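Local coordinates for uncharacterized protein TP-0789 domain-containing protein (PDB 3BUU) that is of unknown function but, as a LolA superfamily member, may bind lipid or lipoprotein acyl chains in the hollow of a curved beta sheet, at residues 16-24 with 183-191; 24-35 with 202-213. All coordinates share one frame; numbering follows the deposited sequence.

Interaction 1: 16-24 with 183-191; sequences ADEIRFPQD and LGEMRPTRI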
loop_
_atom_site.group_PDB
_atom_site.type_symbol
_atom_site.label_atom_id
_atom_site.label_comp_id
_atom_site.label_asym_id
_atom_site.label_seq_id
_atom_site.Cartn_x
_atom_site.Cartn_y
_atom_site.Cartn_z
ATOM N N ALA A 16 14.287 0.189 2.527
ATOM C CA ALA A 16 13.044 0.884 2.867
ATOM C C ALA A 16 11.851 -0.096 2.905
ATOM O O ALA A 16 11.011 -0.046 3.824
ATOM C CB ALA A 16 12.815 2.034 1.894
ATOM N N ASP A 17 11.767 -0.990 1.906
ATOM C CA ASP A 17 10.719 -2.010 1.915
ATOM C C ASP A 17 10.752 -2.872 3.171
ATOM O O ASP A 17 9.697 -3.196 3.727
ATOM C CB ASP A 17 10.864 -2.976 0.743
ATOM C CG ASP A 17 10.298 -2.508 -0.595
ATOM O OD1 ASP A 17 9.478 -1.580 -0.665
ATOM O OD2 ASP A 17 10.694 -3.181 -1.600
ATOM N N GLU A 18 11.957 -3.279 3.593
ATOM C CA GLU A 18 12.066 -4.155 4.746
ATOM C C GLU A 18 11.774 -3.448 6.069
ATOM O O GLU A 18 11.428 -4.118 7.033
ATOM C CB GLU A 18 13.387 -4.877 4.744
ATOM C CG GLU A 18 14.500 -4.111 5.234
ATOM C CD GLU A 18 15.824 -4.867 5.104
ATOM O OE1 GLU A 18 15.835 -6.000 4.573
ATOM O OE2 GLU A 18 16.847 -4.333 5.530
ATOM N N ILE A 19 11.869 -2.117 6.094
ATOM C CA ILE A 19 11.411 -1.351 7.234
ATOM C C ILE A 19 9.879 -1.257 7.246
ATOM O O ILE A 19 9.266 -1.371 8.306
ATOM C CB ILE A 19 12.114 -0.004 7.271
ATOM C CG1 ILE A 19 13.563 -0.227 7.702
ATOM C CG2 ILE A 19 11.362 0.994 8.146
ATOM C CD1 ILE A 19 14.453 0.964 7.421
ATOM N N ARG A 20 9.286 -1.008 6.090
ATOM C CA ARG A 20 7.848 -0.894 6.024
ATOM C C ARG A 20 7.173 -2.195 6.478
ATOM O O ARG A 20 6.255 -2.151 7.311
ATOM C CB ARG A 20 7.475 -0.546 4.598
ATOM C CG ARG A 20 5.961 -0.546 4.254
ATOM C CD ARG A 20 5.175 0.642 4.789
ATOM N NE ARG A 20 3.890 0.646 4.069
ATOM C CZ ARG A 20 2.656 0.465 4.581
ATOM N NH1 ARG A 20 2.450 0.242 5.910
ATOM N NH2 ARG A 20 1.627 0.485 3.730
ATOM N N PHE A 21 7.586 -3.319 5.910
ATOM C CA PHE A 21 6.910 -4.592 6.220
ATOM C C PHE A 21 7.917 -5.720 6.302
ATOM O O PHE A 21 8.936 -5.723 5.629
ATOM C CB PHE A 21 5.920 -5.011 5.123
ATOM C CG PHE A 21 4.639 -4.244 5.064
ATOM C CD1 PHE A 21 3.872 -4.019 6.200
ATOM C CD2 PHE A 21 4.133 -3.835 3.848
ATOM C CE1 PHE A 21 2.615 -3.388 6.114
ATOM C CE2 PHE A 21 2.883 -3.206 3.776
ATOM C CZ PHE A 21 2.140 -2.990 4.912
ATOM N N PRO A 22 7.588 -6.747 7.115
ATOM C CA PRO A 22 8.367 -7.955 7.073
ATOM C C PRO A 22 8.429 -8.506 5.664
ATOM O O PRO A 22 7.424 -8.440 4.927
ATOM C CB PRO A 22 7.586 -8.903 7.950
ATOM C CG PRO A 22 6.692 -8.108 8.737
ATOM C CD PRO A 22 6.432 -6.846 8.026
ATOM N N GLN A 23 9.583 -9.055 5.284
ATOM C CA GLN A 23 9.740 -9.698 3.978
ATOM C C GLN A 23 9.400 -11.164 4.163
ATOM O O GLN A 23 10.260 -12.050 4.110
ATOM C CB GLN A 23 11.151 -9.468 3.418
ATOM C CG GLN A 23 11.438 -7.947 3.300
ATOM C CD GLN A 23 10.511 -7.256 2.327
ATOM O OE1 GLN A 23 10.556 -7.567 1.132
ATOM N NE2 GLN A 23 9.612 -6.404 2.823
ATOM N N ASP A 24 8.127 -11.389 4.451
ATOM C CA ASP A 24 7.626 -12.662 4.906
ATOM C C ASP A 24 6.118 -12.605 4.822
ATOM O O ASP A 24 5.554 -11.530 4.611
ATOM C CB ASP A 24 8.101 -12.884 6.361
ATOM C CG ASP A 24 8.202 -14.313 6.751
ATOM O OD1 ASP A 24 7.726 -15.207 6.014
ATOM O OD2 ASP A 24 8.779 -14.533 7.822
ATOM N N LEU A 183 8.453 -6.728 14.978
ATOM C CA LEU A 183 9.017 -7.767 14.128
ATOM C C LEU A 183 10.350 -7.393 13.525
ATOM O O LEU A 183 10.606 -7.600 12.340
ATOM C CB LEU A 183 8.001 -8.179 13.049
ATOM C CG LEU A 183 6.699 -8.768 13.610
ATOM C CD1 LEU A 183 5.666 -8.895 12.478
ATOM C CD2 LEU A 183 6.911 -10.110 14.280
ATOM N N GLY A 184 11.245 -6.891 14.377
ATOM C CA GLY A 184 12.629 -6.681 13.956
ATOM C C GLY A 184 12.990 -5.308 13.438
ATOM O O GLY A 184 14.188 -5.061 13.141
ATOM N N GLU A 185 12.004 -4.412 13.266
ATOM C CA GLU A 185 12.309 -3.079 12.753
ATOM C C GLU A 185 11.453 -2.057 13.453
ATOM O O GLU A 185 10.386 -2.357 13.991
ATOM C CB GLU A 185 11.996 -2.973 11.238
ATOM C CG GLU A 185 12.728 -3.931 10.346
ATOM C CD GLU A 185 14.201 -3.677 10.157
ATOM O OE1 GLU A 185 14.716 -2.581 10.470
ATOM O OE2 GLU A 185 14.844 -4.615 9.608
HETATM N N MSE A 186 11.876 -0.789 13.394
HETATM C CA MSE A 186 10.979 0.338 13.664
HETATM C C MSE A 186 10.168 0.563 12.390
HETATM O O MSE A 186 10.707 1.006 11.385
HETATM C CB MSE A 186 11.801 1.573 13.986
HETATM C CG MSE A 186 12.510 1.470 15.337
HETATM SE SE MSE A 186 11.352 1.397 16.837
HETATM C CE MSE A 186 10.583 3.142 16.693
ATOM N N ARG A 187 8.882 0.227 12.450
ATOM C CA ARG A 187 8.031 0.240 11.279
ATOM C C ARG A 187 7.009 1.369 11.403
ATOM O O ARG A 187 6.469 1.630 12.481
ATOM C CB ARG A 187 7.244 -1.053 11.156
ATOM C CG ARG A 187 8.166 -2.285 11.173
ATOM C CD ARG A 187 7.409 -3.511 10.740
ATOM N NE ARG A 187 8.253 -4.711 10.794
ATOM C CZ ARG A 187 9.151 -5.028 9.859
ATOM N NH1 ARG A 187 9.198 -4.284 8.740
ATOM N NH2 ARG A 187 9.922 -6.099 10.010
ATOM N N PRO A 188 6.672 2.021 10.277
ATOM C CA PRO A 188 5.626 3.045 10.332
ATOM C C PRO A 188 4.267 2.380 10.547
ATOM O O PRO A 188 3.972 1.392 9.906
ATOM C CB PRO A 188 5.712 3.686 8.956
ATOM C CG PRO A 188 6.242 2.590 8.034
ATOM C CD PRO A 188 7.219 1.801 8.916
ATOM N N THR A 189 3.487 2.902 11.465
ATOM C CA THR A 189 2.167 2.368 11.675
ATOM C C THR A 189 1.064 3.292 11.205
ATOM O O THR A 189 -0.108 2.922 11.255
ATOM C CB THR A 189 1.922 1.985 13.134
ATOM O OG1 THR A 189 1.868 3.162 13.935
ATOM C CG2 THR A 189 3.007 1.047 13.650
ATOM N N ARG A 190 1.433 4.473 10.696
ATOM C CA ARG A 190 0.491 5.375 10.095
ATOM C C ARG A 190 1.020 5.835 8.753
ATOM O O ARG A 190 2.203 6.201 8.627
ATOM C CB ARG A 190 0.261 6.566 11.011
ATOM C CG ARG A 190 -0.623 7.617 10.369
ATOM C CD ARG A 190 -1.005 8.671 11.379
ATOM N NE ARG A 190 -2.093 8.150 12.188
ATOM C CZ ARG A 190 -2.939 8.901 12.878
ATOM N NH1 ARG A 190 -2.756 10.216 12.963
ATOM N NH2 ARG A 190 -3.955 8.326 13.495
ATOM N N ILE A 191 0.157 5.826 7.751
ATOM C CA ILE A 191 0.499 6.502 6.516
ATOM C C ILE A 191 -0.615 7.473 6.230
ATOM O O ILE A 191 -1.788 7.160 6.385
ATOM C CB ILE A 191 0.695 5.541 5.315
ATOM C CG1 ILE A 191 1.882 4.598 5.511
ATOM C CG2 ILE A 191 0.904 6.355 4.030
ATOM C CD1 ILE A 191 1.908 3.435 4.507
HETATM O O HOH W 1 11.907 -6.610 8.090
HETATM O O HOH W 2 16.948 -5.276 8.242
HETATM O O HOH W 3 4.093 -0.623 8.038
#
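The C-terminal end of helix 9-20 rests on the start of strand 185-195, where the guanidinium group of Arg187 bonds the carbonyls of Glu18 and Ile19 near the helix end. Its NH1 donates to Glu18 O at 2.8 Å, with the donor lifted above the carbonyl plane, and more weakly to Ile19 O at 2.9 Å. NH2 donates to Leu183 O, which lies in the guanidinium plane, and to a water that in turn donates to Glu18 O; NE makes a weak bond to Ile182 O. The flat group is sandwiched between Glu185 CB over one face and Pro22 N, 3.3 Å above the other and offset toward the rim. CG stands anti to the carbonyl carbon (chi1 -55°), and from there the chain runs extended to NE, past the Ile19 carbonyl. With an alanine here, the Glu18 and Ile19 carbonyls would probably lose the donor they share, and a gap would open beneath Pro22.

Helical residues 16-20 and strand residues 185-191 run at 71° to each other, so that the helix lies across the curved antiparallel sheet, consistent with the helix-covered half-barrel of the LolA superfamily. Ile19 CG2 comes to 3.3 Å from Met186 O. Arg20 packs farther along the strand: with CG anti to the backbone N and a bend at chi2 (75°), the side chain crosses that of Pro188 at about a right angle, CD 3.9 Å from Pro188 CG, and a single water ties Arg20 O and NH1 to Pro188 O. Beyond this, NH2 bonds to Tyr207 OH, whose ring also makes a cation-pi contact with Arg20. Nearer the surface, the carboxylates of Glu18 and Glu185 come to 4.6 Å between their OE2 atoms; a water donates to both, weakly to Glu18, and the proximity would probably raise the pKa of one or the other.

Interaction 2: 24-35 with 202-213; sequences DSFQVNVAIRTA and VSVLDYSDMKLR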
loop_
_atom_site.group_PDB
_atom_site.type_symbol
_atom_site.label_atom_id
_atom_site.label_comp_id
_atom_site.label_asym_id
_atom_site.label_seq_id
_atom_site.Cartn_x
_atom_site.Cartn_y
_atom_site.Cartn_z
ATOM N N ASP A 24 8.127 -11.389 4.451
ATOM C CA ASP A 24 7.626 -12.662 4.906
ATOM C C ASP A 24 6.118 -12.605 4.822
ATOM O O ASP A 24 5.554 -11.530 4.611
ATOM C CB ASP A 24 8.101 -12.884 6.361
ATOM C CG ASP A 24 8.202 -14.313 6.751
ATOM O OD1 ASP A 24 7.726 -15.207 6.014
ATOM O OD2 ASP A 24 8.779 -14.533 7.822
ATOM N N SER A 25 5.482 -13.748 5.044
ATOM C CA SER A 25 4.031 -13.827 5.097
ATOM C C SER A 25 3.475 -13.294 6.419
ATOM O O SER A 25 3.916 -13.701 7.506
ATOM C CB SER A 25 3.625 -15.296 4.923
ATOM O OG SER A 25 3.958 -15.747 3.629
ATOM N N PHE A 26 2.490 -12.400 6.354
ATOM C CA PHE A 26 1.983 -11.806 7.566
ATOM C C PHE A 26 0.523 -11.403 7.412
ATOM O O PHE A 26 -0.018 -11.333 6.306
ATOM C CB PHE A 26 2.866 -10.605 8.023
ATOM C CG PHE A 26 2.795 -9.395 7.136
ATOM C CD1 PHE A 26 1.814 -8.414 7.355
ATOM C CD2 PHE A 26 3.697 -9.196 6.099
ATOM C CE1 PHE A 26 1.742 -7.285 6.539
ATOM C CE2 PHE A 26 3.591 -8.058 5.283
ATOM C CZ PHE A 26 2.649 -7.127 5.522
ATOM N N GLN A 27 -0.084 -11.128 8.566
ATOM C CA GLN A 27 -1.413 -10.580 8.696
ATOM C C GLN A 27 -1.290 -9.193 9.317
ATOM O O GLN A 27 -0.438 -8.961 10.188
ATOM C CB GLN A 27 -2.224 -11.525 9.595
ATOM C CG GLN A 27 -3.636 -11.075 9.707
ATOM C CD GLN A 27 -4.423 -11.937 10.657
ATOM O OE1 GLN A 27 -4.639 -13.120 10.416
ATOM N NE2 GLN A 27 -4.856 -11.347 11.764
ATOM N N VAL A 28 -2.173 -8.276 8.912
ATOM C CA VAL A 28 -2.254 -6.986 9.564
ATOM C C VAL A 28 -3.658 -6.426 9.437
ATOM O O VAL A 28 -4.355 -6.740 8.462
ATOM C CB VAL A 28 -1.186 -6.017 9.011
ATOM C CG1 VAL A 28 -1.458 -5.629 7.567
ATOM C CG2 VAL A 28 -1.027 -4.784 9.889
ATOM N N ASN A 29 -4.057 -5.609 10.399
ATOM C CA ASN A 29 -5.323 -4.862 10.285
ATOM C C ASN A 29 -5.031 -3.441 9.865
ATOM O O ASN A 29 -4.075 -2.830 10.337
ATOM C CB ASN A 29 -6.073 -4.860 11.630
ATOM C CG ASN A 29 -6.335 -6.262 12.141
ATOM O OD1 ASN A 29 -6.570 -7.209 11.379
ATOM N ND2 ASN A 29 -6.267 -6.406 13.444
ATOM N N VAL A 30 -5.891 -2.916 8.996
ATOM C CA VAL A 30 -5.748 -1.551 8.501
ATOM C C VAL A 30 -7.038 -0.788 8.667
ATOM O O VAL A 30 -8.088 -1.248 8.189
ATOM C CB VAL A 30 -5.344 -1.533 6.993
ATOM C CG1 VAL A 30 -4.926 -0.113 6.601
ATOM C CG2 VAL A 30 -4.205 -2.534 6.727
ATOM N N ALA A 31 -6.972 0.349 9.345
ATOM C CA ALA A 31 -8.126 1.239 9.490
ATOM C C ALA A 31 -7.842 2.455 8.619
ATOM O O ALA A 31 -6.728 2.969 8.655
ATOM C CB ALA A 31 -8.278 1.684 10.922
ATOM N N ILE A 32 -8.802 2.872 7.819
ATOM C CA ILE A 32 -8.598 3.983 6.900
ATOM C C ILE A 32 -9.700 5.002 7.187
ATOM O O ILE A 32 -10.889 4.711 7.044
ATOM C CB ILE A 32 -8.652 3.577 5.435
ATOM C CG1 ILE A 32 -7.682 2.426 5.195
ATOM C CG2 ILE A 32 -8.379 4.779 4.548
ATOM C CD1 ILE A 32 -7.602 1.959 3.704
ATOM N N ARG A 33 -9.290 6.199 7.592
ATOM C CA ARG A 33 -10.202 7.309 7.884
ATOM C C ARG A 33 -9.925 8.390 6.858
ATOM O O ARG A 33 -8.843 8.974 6.849
ATOM C CB ARG A 33 -9.925 7.838 9.298
ATOM C CG ARG A 33 -10.217 6.835 10.421
ATOM C CD ARG A 33 -9.987 7.360 11.857
ATOM N NE ARG A 33 -10.532 6.475 12.891
ATOM C CZ ARG A 33 -9.945 5.350 13.297
ATOM N NH1 ARG A 33 -8.775 4.954 12.779
ATOM N NH2 ARG A 33 -10.533 4.621 14.240
ATOM N N THR A 34 -10.919 8.701 6.031
ATOM C CA THR A 34 -10.773 9.721 5.007
ATOM C C THR A 34 -11.691 10.880 5.316
ATOM O O THR A 34 -12.867 10.649 5.640
ATOM C CB THR A 34 -11.122 9.181 3.630
ATOM O OG1 THR A 34 -10.243 8.093 3.306
ATOM C CG2 THR A 34 -11.020 10.209 2.556
ATOM N N ALA A 35 -11.171 12.093 5.222
ATOM C CA ALA A 35 -12.007 13.262 5.387
ATOM C C ALA A 35 -11.515 14.354 4.500
ATOM O O ALA A 35 -10.315 14.431 4.182
ATOM C CB ALA A 35 -11.961 13.727 6.826
ATOM N N VAL A 202 -7.939 13.710 2.602
ATOM C CA VAL A 202 -6.777 13.103 3.251
ATOM C C VAL A 202 -7.225 11.780 3.850
ATOM O O VAL A 202 -8.238 11.742 4.579
ATOM C CB VAL A 202 -6.212 14.021 4.344
ATOM C CG1 VAL A 202 -5.078 13.344 5.079
ATOM C CG2 VAL A 202 -5.763 15.344 3.735
ATOM N N SER A 203 -6.525 10.690 3.517
ATOM C CA SER A 203 -6.783 9.395 4.115
ATOM C C SER A 203 -5.684 9.039 5.060
ATOM O O SER A 203 -4.494 9.121 4.724
ATOM C CB SER A 203 -6.850 8.313 3.021
ATOM O OG SER A 203 -7.922 8.544 2.109
ATOM N N VAL A 204 -6.071 8.664 6.277
ATOM C CA VAL A 204 -5.143 8.270 7.326
ATOM C C VAL A 204 -5.293 6.770 7.518
ATOM O O VAL A 204 -6.371 6.287 7.913
ATOM C CB VAL A 204 -5.376 9.066 8.633
ATOM C CG1 VAL A 204 -4.422 8.611 9.715
ATOM C CG2 VAL A 204 -5.262 10.564 8.375
ATOM N N LEU A 205 -4.210 6.034 7.260
ATOM C CA LEU A 205 -4.163 4.569 7.365
ATOM C C LEU A 205 -3.404 4.180 8.596
ATOM O O LEU A 205 -2.230 4.534 8.722
ATOM C CB LEU A 205 -3.444 3.943 6.152
ATOM C CG LEU A 205 -4.081 4.131 4.788
ATOM C CD1 LEU A 205 -3.846 5.525 4.229
ATOM C CD2 LEU A 205 -3.549 3.112 3.844
ATOM N N ASP A 206 -4.058 3.460 9.514
ATOM C CA ASP A 206 -3.398 2.985 10.711
ATOM C C ASP A 206 -3.342 1.467 10.702
ATOM O O ASP A 206 -4.369 0.770 10.524
ATOM C CB ASP A 206 -4.163 3.453 11.951
ATOM C CG ASP A 206 -3.947 4.933 12.221
ATOM O OD1 ASP A 206 -2.766 5.375 12.248
ATOM O OD2 ASP A 206 -4.922 5.670 12.416
ATOM N N TYR A 207 -2.139 0.957 10.920
ATOM C CA TYR A 207 -1.823 -0.471 10.869
ATOM C C TYR A 207 -1.721 -1.006 12.256
ATOM O O TYR A 207 -1.008 -0.403 13.064
ATOM C CB TYR A 207 -0.501 -0.734 10.128
ATOM C CG TYR A 207 -0.615 -0.404 8.702
ATOM C CD1 TYR A 207 -0.805 -1.396 7.782
ATOM C CD2 TYR A 207 -0.556 0.943 8.257
ATOM C CE1 TYR A 207 -0.942 -1.073 6.387
ATOM C CE2 TYR A 207 -0.688 1.273 6.921
ATOM C CZ TYR A 207 -0.910 0.280 6.004
ATOM O OH TYR A 207 -1.024 0.645 4.677
ATOM N N SER A 208 -2.362 -2.139 12.544
ATOM C CA SER A 208 -2.347 -2.708 13.907
ATOM C C SER A 208 -2.312 -4.209 13.824
ATOM O O SER A 208 -2.708 -4.831 12.827
ATOM C CB SER A 208 -3.538 -2.193 14.691
ATOM O OG SER A 208 -4.735 -2.610 14.139
ATOM N N ASP A 209 -1.890 -4.788 14.942
ATOM C CA ASP A 209 -1.821 -6.233 15.142
ATOM C C ASP A 209 -1.113 -6.953 14.004
ATOM O O ASP A 209 -1.587 -7.991 13.525
ATOM C CB ASP A 209 -3.211 -6.801 15.365
ATOM C CG ASP A 209 -3.146 -8.176 16.034
ATOM O OD1 ASP A 209 -2.121 -8.498 16.702
ATOM O OD2 ASP A 209 -4.064 -8.971 15.860
HETATM N N MSE A 210 0.019 -6.437 13.605
HETATM C CA MSE A 210 0.828 -7.094 12.618
HETATM C C MSE A 210 1.416 -8.377 13.197
HETATM O O MSE A 210 2.008 -8.343 14.271
HETATM C CB MSE A 210 1.920 -6.140 12.164
HETATM C CG MSE A 210 2.652 -6.618 10.940
HETATM SE SE MSE A 210 4.001 -5.361 10.311
HETATM C CE MSE A 210 2.862 -3.951 9.750
ATOM N N LYS A 211 1.295 -9.489 12.496
ATOM C CA LYS A 211 1.848 -10.729 13.028
ATOM C C LYS A 211 2.211 -11.614 11.863
ATOM O O LYS A 211 1.532 -11.656 10.822
ATOM C CB LYS A 211 0.852 -11.411 13.939
ATOM C CG LYS A 211 -0.381 -11.798 13.264
ATOM C CD LYS A 211 -1.423 -12.269 14.237
ATOM C CE LYS A 211 -2.107 -11.146 14.923
ATOM N NZ LYS A 211 -3.156 -11.644 15.857
ATOM N N LEU A 212 3.290 -12.378 12.040
ATOM C CA LEU A 212 3.676 -13.335 10.993
ATOM C C LEU A 212 2.670 -14.464 10.941
ATOM O O LEU A 212 2.083 -14.837 11.964
ATOM C CB LEU A 212 5.101 -13.833 11.256
ATOM C CG LEU A 212 6.138 -12.686 11.112
ATOM C CD1 LEU A 212 7.526 -13.118 11.535
ATOM C CD2 LEU A 212 6.158 -11.995 9.789
ATOM N N ARG A 213 2.431 -14.996 9.756
ATOM C CA ARG A 213 1.406 -16.028 9.605
ATOM C C ARG A 213 1.781 -16.864 8.416
ATOM O O ARG A 213 2.151 -16.300 7.401
ATOM C CB ARG A 213 0.016 -15.373 9.349
ATOM C CG ARG A 213 -1.074 -16.391 9.290
ATOM C CD ARG A 213 -2.465 -15.894 9.460
ATOM N NE ARG A 213 -3.389 -17.002 9.217
ATOM C CZ ARG A 213 -4.707 -16.887 9.201
ATOM N NH1 ARG A 213 -5.263 -15.709 9.440
ATOM N NH2 ARG A 213 -5.467 -17.935 8.915
HETATM O O HOH W 4 -3.888 -8.832 12.247
HETATM O O HOH W 5 -6.355 -8.786 15.110
HETATM O O HOH W 6 -6.345 -4.419 15.200
HETATM O O HOH W 7 -7.032 5.982 10.718
#
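Val30 and Tyr207 lie side by side across two antiparallel strands, with Val30 CG1 over the tyrosine ring face, 4.2 Å from its centroid, in a CH-pi contact, while CG2 meets Tyr207 CE1 at 3.6 Å. Val28 CG2 approaches the same ring at its edge, 4.0 Å from Tyr207 CD1, and touches Met210 CB. SE of selenomethionine Met210 stands 5.1 Å from the Phe26 ring centroid, above its face, a Met-aromatic contact; Phe26 presents that face with CG between its backbone N and carbonyl carbon (chi1 69°). The extended Gln27 chain (CG anti to the backbone N, chi1 -176°) puts OE1 in the guanidinium plane of Arg213, whose NH1 donates to it at 2.8 Å, nearly along the C=O axis. Farther along, Ile32 CG1 packs on Leu205 CG at 4.0 Å, and the row ends with Thr34 OG1 hydrogen-bonded to Ser203 OG at 2.7 Å. On the other face, Arg33 NH1 makes a long salt bridge to Asp206 OD2 and donates to a water that also bonds that oxygen; Asp206 has a closer partner in Arg190. A one-residue shift between Gln27 and Asn29 makes this a bulged antiparallel pair within the curved sheet of the LolA-like fold.

In the fold
From the N terminus, helix 9-20 leads through a short turn into strand 26-36, and Asp24 belongs to both segments there. Interaction 1 brings the helix end against strand 185-195, closing a loop of 158 residues; interaction 2 then sets strand 26-36 beside strand 202-212, closing one of 166. Because 16-24 and 24-35 are followed by 183-191 and 202-213 in the same order, the two contacts cross rather than nest. The first and last strands thus become neighbours, joining the early strands to the late ones. Where the contacts meet, Phe21 packs on Phe26, and Ile191 O probably accepts a hydrogen bond from Leu205 N between the adjacent late strands.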